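Local coordinates for protein terminal oxygenase component of carbazole (Janthinobacterium sp., PDB 7BUG) that probably catalyses, as the terminal oxygenase of a multicomponent system, the angular dioxygenation of carbazole, using a Rieske [2Fe-2S] cluster and a mononuclear iron, at residues A[50-54]-A[64-68]; A[69-75]-A[90-95]. All blocks are in the same frame, centred on the assembly; numbering follows the deposited sequence.

Contact 1 of 2, residues A[50-54]-A[64-68]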
loop_
_atom_site.group_PDB
_atom_site.type_symbol
_atom_site.label_atom_id
_atom_site.label_comp_id
_atom_site.label_asym_id
_atom_site.label_seq_id
_atom_site.Cartn_x
_atom_site.Cartn_y
_atom_site.Cartn_z
ATOM N N GLY A 50 -1.930 -16.642 -9.702
ATOM C CA GLY A 50 -2.605 -15.341 -9.739
ATOM C C GLY A 50 -4.059 -15.399 -10.079
ATOM O O GLY A 50 -4.771 -14.347 -10.014
ATOM N N GLU A 51 -4.584 -16.580 -10.389
ATOM C CA GLU A 51 -5.981 -16.750 -10.808
ATOM C C GLU A 51 -6.819 -17.300 -9.632
ATOM O O GLU A 51 -6.441 -18.320 -8.990
ATOM C CB GLU A 51 -6.104 -17.789 -11.933
ATOM C CG GLU A 51 -5.238 -17.491 -13.148
ATOM C CD GLU A 51 -5.495 -18.317 -14.386
ATOM O OE1 GLU A 51 -6.577 -18.905 -14.481
ATOM O OE2 GLU A 51 -4.626 -18.311 -15.281
ATOM N N ASN A 52 -7.976 -16.679 -9.434
ATOM C CA ASN A 52 -8.914 -17.137 -8.379
ATOM C C ASN A 52 -9.700 -18.311 -8.969
ATOM O O ASN A 52 -10.306 -18.148 -10.052
ATOM C CB ASN A 52 -9.923 -16.069 -7.922
ATOM C CG ASN A 52 -9.235 -14.944 -7.169
ATOM O OD1 ASN A 52 -8.467 -15.222 -6.245
ATOM N ND2 ASN A 52 -9.461 -13.718 -7.587
ATOM N N LEU A 53 -9.707 -19.433 -8.257
ATOM C CA LEU A 53 -10.373 -20.658 -8.689
ATOM C C LEU A 53 -11.344 -21.148 -7.623
ATOM O O LEU A 53 -11.160 -20.898 -6.389
ATOM C CB LEU A 53 -9.331 -21.749 -8.902
ATOM C CG LEU A 53 -8.184 -21.423 -9.868
ATOM C CD1 LEU A 53 -7.215 -22.576 -9.996
ATOM C CD2 LEU A 53 -8.688 -20.965 -11.219
ATOM N N LEU A 54 -12.333 -21.884 -8.100
ATOM C CA LEU A 54 -13.288 -22.588 -7.226
ATOM C C LEU A 54 -13.130 -24.076 -7.482
ATOM O O LEU A 54 -13.037 -24.482 -8.664
ATOM C CB LEU A 54 -14.722 -22.223 -7.572
ATOM C CG LEU A 54 -15.384 -21.141 -6.752
ATOM C CD1 LEU A 54 -16.800 -20.992 -7.269
ATOM C CD2 LEU A 54 -15.402 -21.473 -5.254
ATOM N N CYS A 64 -13.049 -27.905 -11.191
ATOM C CA CYS A 64 -12.419 -26.588 -10.975
ATOM C C CYS A 64 -12.948 -25.619 -12.024
ATOM O O CYS A 64 -12.756 -25.879 -13.231
ATOM C CB CYS A 64 -10.910 -26.742 -11.038
ATOM S SG CYS A 64 -10.072 -25.153 -10.818
ATOM N N LEU A 65 -13.533 -24.503 -11.574
ATOM C CA LEU A 65 -14.033 -23.382 -12.401
ATOM C C LEU A 65 -13.262 -22.145 -12.010
ATOM O O LEU A 65 -12.900 -22.002 -10.840
ATOM C CB LEU A 65 -15.505 -23.096 -12.100
ATOM C CG LEU A 65 -16.547 -23.909 -12.821
ATOM C CD1 LEU A 65 -17.896 -23.610 -12.213
ATOM C CD2 LEU A 65 -16.542 -23.572 -14.315
ATOM N N LYS A 66 -13.001 -21.294 -12.968
ATOM C CA LYS A 66 -12.453 -19.963 -12.618
ATOM C C LYS A 66 -13.479 -19.252 -11.739
ATOM O O LYS A 66 -14.632 -19.144 -12.097
ATOM C CB LYS A 66 -12.039 -19.185 -13.853
ATOM C CG LYS A 66 -11.557 -17.778 -13.510
ATOM C CD LYS A 66 -10.829 -17.199 -14.712
ATOM C CE LYS A 66 -9.490 -17.840 -14.952
ATOM N NZ LYS A 66 -8.637 -17.015 -15.816
ATOM N N ASP A 67 -13.019 -18.672 -10.646
ATOM C CA ASP A 67 -13.885 -17.926 -9.713
ATOM C C ASP A 67 -14.010 -16.481 -10.185
ATOM O O ASP A 67 -13.505 -15.561 -9.525
ATOM C CB ASP A 67 -13.304 -18.048 -8.320
ATOM C CG ASP A 67 -14.179 -17.459 -7.213
ATOM O OD1 ASP A 67 -15.396 -17.244 -7.433
ATOM O OD2 ASP A 67 -13.630 -17.306 -6.094
ATOM N N ARG A 68 -14.607 -16.275 -11.352
ATOM C CA ARG A 68 -14.730 -14.921 -11.965
ATOM C C ARG A 68 -15.878 -15.029 -12.954
ATOM O O ARG A 68 -15.698 -15.672 -14.023
ATOM C CB ARG A 68 -13.465 -14.429 -12.637
ATOM C CG ARG A 68 -13.598 -12.980 -13.093
ATOM C CD ARG A 68 -12.352 -12.353 -13.694
ATOM N NE ARG A 68 -12.075 -13.113 -14.877
ATOM C CZ ARG A 68 -10.883 -13.257 -15.450
ATOM N NH1 ARG A 68 -9.833 -12.602 -15.001
ATOM N NH2 ARG A 68 -10.754 -14.056 -16.473
HETATM O O HOH W 1 -6.227 -17.641 -17.468
HETATM O O HOH W 2 -11.593 -13.519 -9.762
#
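Glu-51 meets Lys-66 with their side chains crossing at about a right angle. OE1 of Glu-51 lies 3.1 Å from NZ of Lys-66, a salt bridge whose hydrogen bond is weak. A bend in the lysine chain (chi3 -72°) turns NZ back to the carboxylate although the lysine's CB points away from 50-54. One water accepts from this NZ and donates to OE2, closing a second path between the charges. The hydroxyl of Tyr-124 bonds OE1, and Arg-26 pairs with OE2, so the carboxylate has several partners.

Asn-52 contributes mainly its carbonyl: Asp-67 N donates to Asn-52 O over 2.8 Å, from above the carbonyl plane. On the same residue, ND2 reaches Asp-67 O through a second water.

Leu-53 sits opposite Lys-66 as a non-hydrogen-bonded pair, CA to CA 4.5 Å, with diverging side chains. Its CD1 rests on Cys-64 SG at 3.9 Å, beside Tyr-124 of the neighbouring strand 123-129 and Ile-135 of the next one, 132-137.

Leu-54 forms the hydrogen-bonded pair with Leu-65: Leu-54 N to Leu-65 O is 2.8 Å and nearly straight (170°), while Leu-65 N returns to Leu-54 O at 3.0 Å. CG of Leu-54 lies 3.9 Å from CG of Asp-67, whose OD2 is bonded by Ser-77.

Reciprocal bonds, and 138° between the directions of 51-54 and 64-66, show antiparallel pairing; since 51-58 and 61-66 are consecutive strands, this is a beta hairpin within the sheet of the Rieske domain. Asp-67, centre of an inverse gamma turn, ends the pairing just before the cluster-binding loop.

Contact 2 of 2, residues A[69-75]-A[90-95]. With FES (Fe2/s2 (inorganic) cluster), chain D.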
loop_
_atom_site.group_PDB
_atom_site.type_symbol
_atom_site.label_atom_id
_atom_site.label_comp_id
_atom_site.label_asym_id
_atom_site.label_seq_id
_atom_site.Cartn_x
_atom_site.Cartn_y
_atom_site.Cartn_z
ATOM N N CYS A 69 -17.045 -14.498 -12.602
ATOM C CA CYS A 69 -18.216 -14.526 -13.493
ATOM C C CYS A 69 -17.870 -13.880 -14.855
ATOM O O CYS A 69 -17.222 -12.832 -14.887
ATOM C CB CYS A 69 -19.406 -13.865 -12.832
ATOM S SG CYS A 69 -20.926 -14.113 -13.780
ATOM N N LEU A 70 -18.358 -14.458 -15.947
ATOM C CA LEU A 70 -18.184 -13.886 -17.315
ATOM C C LEU A 70 -18.865 -12.532 -17.465
ATOM O O LEU A 70 -18.499 -11.759 -18.349
ATOM C CB LEU A 70 -18.786 -14.854 -18.326
ATOM C CG LEU A 70 -18.077 -16.176 -18.479
ATOM C CD1 LEU A 70 -18.760 -17.017 -19.566
ATOM C CD2 LEU A 70 -16.590 -16.044 -18.722
ATOM N N HIS A 71 -19.904 -12.261 -16.690
ATOM C CA HIS A 71 -20.780 -11.090 -16.886
ATOM C C HIS A 71 -20.071 -9.814 -16.369
ATOM O O HIS A 71 -19.583 -9.006 -17.171
ATOM C CB HIS A 71 -22.126 -11.404 -16.212
ATOM C CG HIS A 71 -23.090 -10.305 -16.290
ATOM N ND1 HIS A 71 -23.941 -10.042 -15.232
ATOM C CD2 HIS A 71 -23.341 -9.411 -17.267
ATOM C CE1 HIS A 71 -24.719 -9.023 -15.561
ATOM N NE2 HIS A 71 -24.365 -8.622 -16.860
ATOM N N ARG A 72 -20.038 -9.626 -15.045
ATOM C CA ARG A 72 -19.442 -8.405 -14.428
ATOM C C ARG A 72 -18.184 -8.751 -13.630
ATOM O O ARG A 72 -17.673 -7.891 -12.885
ATOM C CB ARG A 72 -20.478 -7.636 -13.599
ATOM C CG ARG A 72 -21.737 -7.254 -14.371
ATOM C CD ARG A 72 -21.570 -6.401 -15.616
ATOM N NE ARG A 72 -20.835 -5.176 -15.312
ATOM C CZ ARG A 72 -21.346 -4.062 -14.824
ATOM N NH1 ARG A 72 -22.648 -3.948 -14.668
ATOM N NH2 ARG A 72 -20.540 -3.058 -14.570
ATOM N N GLY A 73 -17.661 -9.961 -13.731
ATOM C CA GLY A 73 -16.337 -10.313 -13.194
ATOM C C GLY A 73 -16.250 -10.402 -11.693
ATOM O O GLY A 73 -15.152 -10.289 -11.147
ATOM N N VAL A 74 -17.367 -10.636 -11.048
ATOM C CA VAL A 74 -17.364 -10.877 -9.590
ATOM C C VAL A 74 -16.846 -12.283 -9.289
ATOM O O VAL A 74 -16.984 -13.194 -10.086
ATOM C CB VAL A 74 -18.738 -10.643 -8.964
ATOM C CG1 VAL A 74 -19.253 -9.226 -9.187
ATOM C CG2 VAL A 74 -19.763 -11.698 -9.402
ATOM N N GLN A 75 -16.299 -12.487 -8.104
ATOM C CA GLN A 75 -16.071 -13.866 -7.585
ATOM C C GLN A 75 -17.442 -14.469 -7.234
ATOM O O GLN A 75 -18.187 -13.925 -6.407
ATOM C CB GLN A 75 -15.125 -13.828 -6.403
ATOM C CG GLN A 75 -13.676 -13.712 -6.864
ATOM C CD GLN A 75 -12.724 -13.638 -5.687
ATOM O OE1 GLN A 75 -12.299 -12.531 -5.271
ATOM N NE2 GLN A 75 -12.373 -14.785 -5.122
ATOM N N CYS A 90 -24.216 -17.756 -10.313
ATOM C CA CYS A 90 -23.649 -16.488 -9.786
ATOM C C CYS A 90 -24.723 -15.815 -8.942
ATOM O O CYS A 90 -25.912 -15.743 -9.343
ATOM C CB CYS A 90 -23.186 -15.607 -10.925
ATOM S SG CYS A 90 -22.460 -14.074 -10.307
ATOM N N TRP A 91 -24.330 -15.263 -7.816
ATOM C CA TRP A 91 -25.236 -14.589 -6.866
ATOM C C TRP A 91 -25.771 -13.259 -7.406
ATOM O O TRP A 91 -26.723 -12.736 -6.808
ATOM C CB TRP A 91 -24.504 -14.381 -5.548
ATOM C CG TRP A 91 -23.211 -13.673 -5.726
ATOM C CD1 TRP A 91 -21.972 -14.250 -5.878
ATOM C CD2 TRP A 91 -23.012 -12.249 -5.841
ATOM N NE1 TRP A 91 -21.021 -13.282 -6.043
ATOM C CE2 TRP A 91 -21.624 -12.054 -6.068
ATOM C CE3 TRP A 91 -23.842 -11.141 -5.790
ATOM C CZ2 TRP A 91 -21.064 -10.780 -6.202
ATOM C CZ3 TRP A 91 -23.301 -9.882 -5.973
ATOM C CH2 TRP A 91 -21.928 -9.708 -6.188
ATOM N N TYR A 92 -25.170 -12.704 -8.459
ATOM C CA TYR A 92 -25.484 -11.316 -8.835
ATOM C C TYR A 92 -26.681 -11.312 -9.798
ATOM O O TYR A 92 -27.685 -10.683 -9.482
ATOM C CB TYR A 92 -24.232 -10.646 -9.370
ATOM C CG TYR A 92 -24.190 -9.127 -9.302
ATOM C CD1 TYR A 92 -25.259 -8.357 -8.883
ATOM C CD2 TYR A 92 -23.058 -8.459 -9.765
ATOM C CE1 TYR A 92 -25.196 -6.969 -8.842
ATOM C CE2 TYR A 92 -22.992 -7.072 -9.781
ATOM C CZ TYR A 92 -24.064 -6.320 -9.323
ATOM O OH TYR A 92 -24.043 -4.942 -9.258
ATOM N N HIS A 93 -26.518 -11.912 -10.982
ATOM C CA HIS A 93 -27.607 -11.937 -11.988
ATOM C C HIS A 93 -27.918 -13.374 -12.368
ATOM O O HIS A 93 -28.545 -13.576 -13.370
ATOM C CB HIS A 93 -27.328 -11.079 -13.221
ATOM C CG HIS A 93 -26.712 -9.766 -12.899
ATOM N ND1 HIS A 93 -25.349 -9.610 -12.689
ATOM C CD2 HIS A 93 -27.268 -8.537 -12.814
ATOM C CE1 HIS A 93 -25.122 -8.331 -12.410
ATOM N NE2 HIS A 93 -26.280 -7.645 -12.494
ATOM N N ALA A 94 -27.444 -14.325 -11.597
ATOM C CA ALA A 94 -27.853 -15.741 -11.728
ATOM C C ALA A 94 -27.447 -16.368 -13.063
ATOM O O ALA A 94 -28.078 -17.401 -13.463
ATOM C CB ALA A 94 -29.337 -15.910 -11.489
ATOM N N TRP A 95 -26.361 -15.915 -13.684
ATOM C CA TRP A 95 -25.709 -16.726 -14.731
ATOM C C TRP A 95 -25.283 -18.047 -14.115
ATOM O O TRP A 95 -24.628 -18.118 -13.075
ATOM C CB TRP A 95 -24.524 -16.016 -15.379
ATOM C CG TRP A 95 -24.875 -14.829 -16.197
ATOM C CD1 TRP A 95 -25.887 -13.930 -16.026
ATOM C CD2 TRP A 95 -24.126 -14.392 -17.333
ATOM N NE1 TRP A 95 -25.837 -12.973 -17.008
ATOM C CE2 TRP A 95 -24.755 -13.221 -17.803
ATOM C CE3 TRP A 95 -22.963 -14.857 -17.950
ATOM C CZ2 TRP A 95 -24.239 -12.506 -18.886
ATOM C CZ3 TRP A 95 -22.490 -14.165 -19.056
ATOM C CH2 TRP A 95 -23.133 -13.013 -19.503
HETATM FE FE1 FES D . -22.398 -12.957 -12.329
HETATM FE FE2 FES D . -23.851 -10.906 -13.330
HETATM S S1 FES D . -24.426 -13.067 -13.210
HETATM S S2 FES D . -21.817 -10.789 -12.392
#
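Cys-69 and Cys-90 meet at one iron and His-71 and His-93 at the other, the two-cysteine, two-histidine signature of a Rieske [2Fe-2S] centre held by two loops. Cys-69 SG is 2.4 Å from FE1, and both histidines bind FE2 through ND1.

The loops use the same scheme of thiolate hydrogen bonds: His-71 N donates to Cys-69 SG, and Tyr-92 N to Cys-90 SG at 3.6 Å. Each amide lies two residues beyond its cysteine, and such bonds probably help to stabilise the charge on sulfur.

Aromatic contacts surround both histidines. The edge of His-71 points at a face of His-93, the planes roughly perpendicular, while Tyr-92 CD1 lies over the opposite face of His-93. The five-membered ring of Trp-95 makes an offset stack with His-71, their planes only 14° apart; His-71 CB also sits 3.5 Å from the centroid of the Trp-95 six-membered ring, a CH-pi contact. Replacing Trp-95 by an alanine would remove both the stack and the CH-pi contact and would probably open a gap beside His-71 and Leu-70 CB, which rests near Trp-95 CZ3. Arg-72 CG lies over the other face of His-71.

Polar ends reach another chain: two aspartates of the second subunit, Asp-359 and Asp-180, bond His-71 NE2 and His-93 NE2 respectively, which places the cluster at the subunit interface.

Apolar contact comes from Val-74, whose CG2 is 3.6 Å from Trp-91 CZ2 and whose CG1 approaches Tyr-92 CD2. With CG between its backbone N and carbonyl carbon (chi1 54°), Trp-91 brings NE1 to Gln-75 O at 2.9 Å, the acceptor lying exactly in the indole plane and the N-H pointing at it almost straight (174°).

Both contacts belong to the Rieske domain, with centres 13 Å apart, and they follow in series along the chain. Contact 1 pairs strands 51-58 and 61-66 near one side of a six-stranded antiparallel sheet; segment 69-75 follows 64-68 without a gap, so the second hairpin strand leads almost at once into the first cluster loop. The other loop, 90-95, follows strand 87-89 and runs into strand 95-98. The two contacts touch: Asp-67 OD2 is 3.0 Å from Gln-75 NE2, probably hydrogen-bonded, and Arg-68 CG packs on Gly-73 O. Loop 69-75 thus rests against the hairpin end, both cluster loops face the second subunit, and the domain carries its cluster to that interface.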